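Local coordinates for protein fluoride-specific ion channel FluC (Bordetella pertussis, PDB 5NKQ) that conducts fluoride ions selectively across the bacterial inner membrane, excluding chloride, and so lowers the toxic fluoride level inside the cell, at residues Trp37-Ala42 against Ala102-Ala107; Gly51-Leu56 against Ala70-Phe75. All coordinates share one frame; numbering follows the deposited sequence.

Interaction 1 (Trp37-Ala42 against Ala102-Ala107); sequences WGTLTA and AAYAGA
Y104 extends its ring from helix 98-126 over the gap to helix 37-59, where its phenol end overlaps T39 and L40. These two transmembrane helices line one of the fluoride pathways of the double-barrelled Fluc channel, and T39, L40 and Y104 all belong to a fluoride pocket that N43, F85 and S108 complete. The local axes come no nearer than 11.4 Å and run 23° from parallel, a spacing too wide for the backbones to meet, so side chains span it. Y104 and L40 do most of this: CG of Y104 stands anti to the backbone N (chi1 -178°), and the ring bridges the gap although its CB does not point at the neighbour. L40 meets the ring at its edge, near the ring plane, with CB 4.2 Å from Y104 CE1. The T39 side chain crosses that of Y104 at about a right angle, and the hydroxyl oxygen Y104 OH lies 3.5 Å from T39 CG2. This meeting is a van der Waals one, since T39 offers a methyl; the hydroxyls are both bonded to E88 of helix 83-95, Y104 OH to OE2 and T39 OG1 to OE1. One carboxylate thus holds both hydroxyls, consistent with a second-shell role in positioning Y104, which binds fluoride. The ring is further bounded by F85 and, edge-to-face, by W35. One turn beyond Y104, A107 adds a last contact, its carbonyl oxygen O lying 4.0 Å from the methyl L40 CD1.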
ATOM      1  N   TRP A  37     -14.881   0.208   0.810  1.00 38.08           N
ATOM      2  CA  TRP A  37     -14.733   1.408   1.626  1.00 34.87           C
ATOM      3  C   TRP A  37     -13.801   1.182   2.810  1.00 32.71           C
ATOM      4  O   TRP A  37     -13.173   2.132   3.290  1.00 35.81           O
ATOM      5  CB  TRP A  37     -16.100   1.890   2.114  1.00 33.82           C
ATOM      6  CG  TRP A  37     -16.964   2.464   1.030  1.00 39.06           C
ATOM      7  CD1 TRP A  37     -18.078   1.897   0.482  1.00 43.21           C
ATOM      8  CD2 TRP A  37     -16.780   3.718   0.358  1.00 43.44           C
ATOM      9  NE1 TRP A  37     -18.601   2.720  -0.486  1.00 43.57           N
ATOM     10  CE2 TRP A  37     -17.823   3.844  -0.582  1.00 46.31           C
ATOM     11  CE3 TRP A  37     -15.837   4.744   0.461  1.00 50.88           C
ATOM     12  CZ2 TRP A  37     -17.948   4.955  -1.414  1.00 50.16           C
ATOM     13  CZ3 TRP A  37     -15.964   5.848  -0.366  1.00 50.62           C
ATOM     14  CH2 TRP A  37     -17.010   5.944  -1.291  1.00 50.03           C
ATOM     15  N   GLY A  38     -13.696  -0.057   3.295  1.00 32.28           N
ATOM     16  CA  GLY A  38     -12.819  -0.323   4.425  1.00 31.40           C
ATOM     17  C   GLY A  38     -11.351  -0.222   4.056  1.00 34.88           C
ATOM     18  O   GLY A  38     -10.558   0.394   4.776  1.00 36.31           O
ATOM     19  N   THR A  39     -10.966  -0.835   2.934  1.00 32.98           N
ATOM     20  CA  THR A  39      -9.591  -0.713   2.460  1.00 32.27           C
ATOM     21  C   THR A  39      -9.251   0.735   2.138  1.00 31.79           C
ATOM     22  O   THR A  39      -8.157   1.214   2.465  1.00 33.27           O
ATOM     23  CB  THR A  39      -9.373  -1.595   1.230  1.00 30.90           C
ATOM     24  OG1 THR A  39      -9.774  -2.939   1.521  1.00 32.41           O
ATOM     25  CG2 THR A  39      -7.903  -1.584   0.822  1.00 27.75           C
ATOM     26  N   LEU A  40     -10.178   1.449   1.496  1.00 28.28           N
ATOM     27  CA  LEU A  40      -9.939   2.849   1.166  1.00 39.05           C
ATOM     28  C   LEU A  40      -9.819   3.698   2.425  1.00 38.07           C
ATOM     29  O   LEU A  40      -8.957   4.581   2.503  1.00 34.33           O
ATOM     30  CB  LEU A  40     -11.059   3.372   0.267  1.00 37.52           C
ATOM     31  CG  LEU A  40     -10.907   4.808  -0.238  1.00 39.57           C
ATOM     32  CD1 LEU A  40      -9.619   4.960  -1.032  1.00 38.64           C
ATOM     33  CD2 LEU A  40     -12.111   5.208  -1.078  1.00 41.33           C
ATOM     34  N   THR A  41     -10.670   3.441   3.423  1.00 28.53           N
ATOM     35  CA  THR A  41     -10.572   4.175   4.681  1.00 31.49           C
ATOM     36  C   THR A  41      -9.224   3.937   5.350  1.00 29.95           C
ATOM     37  O   THR A  41      -8.604   4.875   5.864  1.00 33.52           O
ATOM     38  CB  THR A  41     -11.713   3.774   5.617  1.00 30.27           C
ATOM     39  OG1 THR A  41     -12.967   4.122   5.019  1.00 32.39           O
ATOM     40  CG2 THR A  41     -11.584   4.485   6.960  1.00 33.79           C
ATOM     41  N   ALA A  42      -8.748   2.690   5.341  1.00 28.20           N
ATOM     42  CA  ALA A  42      -7.458   2.386   5.953  1.00 36.95           C
ATOM     43  C   ALA A  42      -6.324   3.113   5.242  1.00 33.82           C
ATOM     44  O   ALA A  42      -5.400   3.621   5.888  1.00 36.83           O
ATOM     45  CB  ALA A  42      -7.218   0.877   5.947  1.00 27.88           C
ATOM     46  N   ALA A 102     -10.674   2.382 -12.421  1.00 43.87           N
ATOM     47  CA  ALA A 102      -9.906   3.618 -12.533  1.00 42.33           C
ATOM     48  C   ALA A 102     -10.297   4.609 -11.445  1.00 40.45           C
ATOM     49  O   ALA A 102      -9.446   5.344 -10.931  1.00 42.43           O
ATOM     50  CB  ALA A 102     -10.100   4.234 -13.918  1.00 41.80           C
ATOM     51  N   ALA A 103     -11.580   4.642 -11.079  1.00 37.37           N
ATOM     52  CA  ALA A 103     -12.017   5.524 -10.002  1.00 37.87           C
ATOM     53  C   ALA A 103     -11.478   5.059  -8.655  1.00 40.39           C
ATOM     54  O   ALA A 103     -11.132   5.884  -7.802  1.00 39.75           O
ATOM     55  CB  ALA A 103     -13.544   5.602  -9.973  1.00 34.22           C
ATOM     56  N   TYR A 104     -11.399   3.743  -8.444  1.00 38.73           N
ATOM     57  CA  TYR A 104     -10.867   3.235  -7.183  1.00 38.05           C
ATOM     58  C   TYR A 104      -9.365   3.468  -7.084  1.00 35.31           C
ATOM     59  O   TYR A 104      -8.855   3.810  -6.012  1.00 35.33           O
ATOM     60  CB  TYR A 104     -11.194   1.749  -7.031  1.00 33.77           C
ATOM     61  CG  TYR A 104     -10.727   1.161  -5.720  1.00 31.37           C
ATOM     62  CD1 TYR A 104     -11.203   1.650  -4.510  1.00 30.04           C
ATOM     63  CD2 TYR A 104      -9.818   0.112  -5.690  1.00 35.26           C
ATOM     64  CE1 TYR A 104     -10.782   1.115  -3.308  1.00 31.45           C
ATOM     65  CE2 TYR A 104      -9.393  -0.430  -4.493  1.00 35.51           C
ATOM     66  CZ  TYR A 104      -9.876   0.076  -3.304  1.00 35.31           C
ATOM     67  OH  TYR A 104      -9.454  -0.460  -2.108  1.00 34.41           O
ATOM     68  N   ALA A 105      -8.642   3.287  -8.191  1.00 35.39           N
ATOM     69  CA  ALA A 105      -7.216   3.595  -8.193  1.00 40.29           C
ATOM     70  C   ALA A 105      -6.981   5.092  -8.050  1.00 40.23           C
ATOM     71  O   ALA A 105      -6.064   5.518  -7.339  1.00 39.27           O
ATOM     72  CB  ALA A 105      -6.565   3.065  -9.470  1.00 45.59           C
ATOM     73  N   GLY A 106      -7.805   5.906  -8.712  1.00 41.58           N
ATOM     74  CA  GLY A 106      -7.659   7.347  -8.595  1.00 40.45           C
ATOM     75  C   GLY A 106      -7.992   7.858  -7.206  1.00 43.50           C
ATOM     76  O   GLY A 106      -7.293   8.724  -6.671  1.00 44.55           O
ATOM     77  N   ALA A 107      -9.062   7.334  -6.604  1.00 44.02           N
ATOM     78  CA  ALA A 107      -9.416   7.746  -5.250  1.00 42.76           C
ATOM     79  C   ALA A 107      -8.387   7.271  -4.233  1.00 43.95           C
ATOM     80  O   ALA A 107      -8.160   7.946  -3.222  1.00 41.15           O
ATOM     81  CB  ALA A 107     -10.805   7.225  -4.883  1.00 38.83           C
TER

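Interaction 2 (Gly51-Leu56 against Ala70-Phe75); sequences GVMVAL and AAVTGF
M53 leaves helix 37-59 with its CB aimed at helix 65-79, and this one side chain carries the contact between two transmembrane helices that follow each other in the chain, joined by the short linker of residues 60-64. At the root, M53 CB lies 3.7 Å from V72 CG2. The next atom, M53 CG, stays beside the same methyl at 4.0 Å, and the two side chains lie alongside, pointing opposite ways. The chain then bends at both chi2 (-54°) and chi3 (-58°), which folds SD and CE away from an extended course and brings the tip to A71, the residue before V72: M53 CE rests 3.8 Å from A71 CB. The nearest alpha carbons, M53 CA and V72 CA, are 7.2 Å apart. On the facing helix the backbone makes a wider pi-type turn, marked by the bond from F75 N to A70 O at 2.8 Å, five residues back instead of four. Outside the pair, A70, T73 and F75 pack on helix 6-30, and V54 and V72 also meet aromatic side chains of another protein's chain. Every contact between the segments is carbon on carbon, and they bury just 124 Å² in all; the join therefore rests on dispersion and shape, with no directional bond to fix the sliding of one helix along the other.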
ATOM      1  N   GLY A  51       1.439  11.831   7.173  1.00 30.14           N
ATOM      2  CA  GLY A  51       1.711  13.253   7.065  1.00 32.89           C
ATOM      3  C   GLY A  51       1.801  13.912   8.428  1.00 34.01           C
ATOM      4  O   GLY A  51       2.623  14.807   8.644  1.00 30.84           O
ATOM      5  N   VAL A  52       0.962  13.470   9.367  1.00 34.65           N
ATOM      6  CA  VAL A  52       1.058  13.949  10.743  1.00 33.61           C
ATOM      7  C   VAL A  52       2.377  13.509  11.364  1.00 35.82           C
ATOM      8  O   VAL A  52       3.076  14.299  12.010  1.00 39.05           O
ATOM      9  CB  VAL A  52      -0.144  13.452  11.567  1.00 28.34           C
ATOM     10  CG1 VAL A  52       0.055  13.762  13.045  1.00 29.71           C
ATOM     11  CG2 VAL A  52      -1.437  14.069  11.051  1.00 28.55           C
ATOM     12  N   MET A  53       2.740  12.238  11.170  1.00 35.26           N
ATOM     13  CA  MET A  53       3.951  11.712  11.793  1.00 31.39           C
ATOM     14  C   MET A  53       5.205  12.356  11.217  1.00 29.10           C
ATOM     15  O   MET A  53       6.112  12.732  11.966  1.00 31.87           O
ATOM     16  CB  MET A  53       4.005  10.193  11.640  1.00 31.36           C
ATOM     17  CG  MET A  53       3.056   9.444  12.560  1.00 35.86           C
ATOM     18  SD  MET A  53       3.276   9.897  14.294  1.00 37.65           S
ATOM     19  CE  MET A  53       5.004   9.495  14.538  1.00 37.22           C
ATOM     20  N   VAL A  54       5.277  12.490   9.889  1.00 27.71           N
ATOM     21  CA  VAL A  54       6.448  13.104   9.266  1.00 31.32           C
ATOM     22  C   VAL A  54       6.651  14.521   9.790  1.00 31.96           C
ATOM     23  O   VAL A  54       7.784  14.946  10.052  1.00 35.87           O
ATOM     24  CB  VAL A  54       6.313  13.077   7.731  1.00 29.33           C
ATOM     25  CG1 VAL A  54       7.293  14.047   7.088  1.00 30.83           C
ATOM     26  CG2 VAL A  54       6.550  11.671   7.207  1.00 28.53           C
ATOM     27  N   ALA A  55       5.560  15.267   9.973  1.00 33.00           N
ATOM     28  CA  ALA A  55       5.683  16.628  10.483  1.00 34.17           C
ATOM     29  C   ALA A  55       6.060  16.634  11.960  1.00 33.27           C
ATOM     30  O   ALA A  55       6.821  17.501  12.408  1.00 29.94           O
ATOM     31  CB  ALA A  55       4.383  17.394  10.251  1.00 30.43           C
ATOM     32  N   LEU A  56       5.544  15.675  12.734  1.00 34.36           N
ATOM     33  CA  LEU A  56       5.888  15.606  14.152  1.00 34.71           C
ATOM     34  C   LEU A  56       7.340  15.191  14.352  1.00 34.07           C
ATOM     35  O   LEU A  56       8.024  15.715  15.239  1.00 33.29           O
ATOM     36  CB  LEU A  56       4.952  14.639  14.876  1.00 34.77           C
ATOM     37  CG  LEU A  56       3.535  15.135  15.168  1.00 36.62           C
ATOM     38  CD1 LEU A  56       2.709  14.035  15.812  1.00 34.88           C
ATOM     39  CD2 LEU A  56       3.578  16.366  16.060  1.00 36.11           C
ATOM     40  N   ALA A  70       7.767   2.234  15.392  1.00 36.20           N
ATOM     41  CA  ALA A  70       6.532   1.617  15.862  1.00 36.74           C
ATOM     42  C   ALA A  70       5.303   2.285  15.255  1.00 35.71           C
ATOM     43  O   ALA A  70       4.313   1.607  14.960  1.00 36.06           O
ATOM     44  CB  ALA A  70       6.468   1.663  17.388  1.00 34.29           C
ATOM     45  N   ALA A  71       5.354   3.600  15.045  1.00 36.18           N
ATOM     46  CA  ALA A  71       4.214   4.361  14.546  1.00 33.72           C
ATOM     47  C   ALA A  71       4.103   4.311  13.023  1.00 31.55           C
ATOM     48  O   ALA A  71       3.029   4.021  12.488  1.00 35.47           O
ATOM     49  CB  ALA A  71       4.308   5.815  15.017  1.00 30.92           C
ATOM     50  N   VAL A  72       5.194   4.596  12.314  1.00 32.01           N
ATOM     51  CA  VAL A  72       5.151   4.697  10.859  1.00 29.89           C
ATOM     52  C   VAL A  72       5.455   3.344  10.230  1.00 31.24           C
ATOM     53  O   VAL A  72       4.609   2.764   9.540  1.00 30.13           O
ATOM     54  CB  VAL A  72       6.128   5.769  10.344  1.00 29.99           C
ATOM     55  CG1 VAL A  72       6.013   5.904   8.835  1.00 28.01           C
ATOM     56  CG2 VAL A  72       5.864   7.101  11.029  1.00 27.16           C
ATOM     57  N   THR A  73       6.671   2.837  10.456  1.00 32.12           N
ATOM     58  CA  THR A  73       7.058   1.554   9.877  1.00 26.71           C
ATOM     59  C   THR A  73       6.159   0.430  10.378  1.00 30.05           C
ATOM     60  O   THR A  73       5.789  -0.469   9.613  1.00 26.69           O
ATOM     61  CB  THR A  73       8.523   1.253  10.196  1.00 29.62           C
ATOM     62  OG1 THR A  73       9.341   2.351   9.772  1.00 33.16           O
ATOM     63  CG2 THR A  73       8.979  -0.013   9.486  1.00 26.57           C
ATOM     64  N   GLY A  74       5.791   0.470  11.655  1.00 29.59           N
ATOM     65  CA  GLY A  74       4.938  -0.551  12.226  1.00 26.87           C
ATOM     66  C   GLY A  74       3.459  -0.291  12.025  1.00 32.21           C
ATOM     67  O   GLY A  74       2.828  -0.910  11.164  1.00 30.52           O
ATOM     68  N   PHE A  75       2.902   0.641  12.805  1.00 28.45           N
ATOM     69  CA  PHE A  75       1.454   0.835  12.828  1.00 35.05           C
ATOM     70  C   PHE A  75       0.920   1.244  11.460  1.00 32.63           C
ATOM     71  O   PHE A  75       0.031   0.588  10.904  1.00 27.19           O
ATOM     72  CB  PHE A  75       1.082   1.876  13.886  1.00 27.31           C
ATOM     73  CG  PHE A  75      -0.386   2.191  13.931  1.00 36.59           C
ATOM     74  CD1 PHE A  75      -1.279   1.302  14.506  1.00 37.31           C
ATOM     75  CD2 PHE A  75      -0.872   3.373  13.398  1.00 27.53           C
ATOM     76  CE1 PHE A  75      -2.633   1.586  14.548  1.00 36.86           C
ATOM     77  CE2 PHE A  75      -2.223   3.664  13.438  1.00 31.74           C
ATOM     78  CZ  PHE A  75      -3.104   2.769  14.014  1.00 34.60           C
TER

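Helix 37-59 serves both contacts, meeting helix 98-126 near its start in interaction 1 and helix 65-79 farther along in interaction 2. The centres lie 21 Å apart on opposite sides of the chain's centre, and the nearest atoms are about 8 Å apart, so the two do not touch. Both segments of interaction 2 fall between those of interaction 1 in the sequence. Interaction 1 is the more buried, with three of four touching residues enclosed, and its polar groups belong to the fluoride pocket; interaction 2 has one buried residue among three and is wholly apolar, joining sequential membrane helices with no residue of either fluoride pocket.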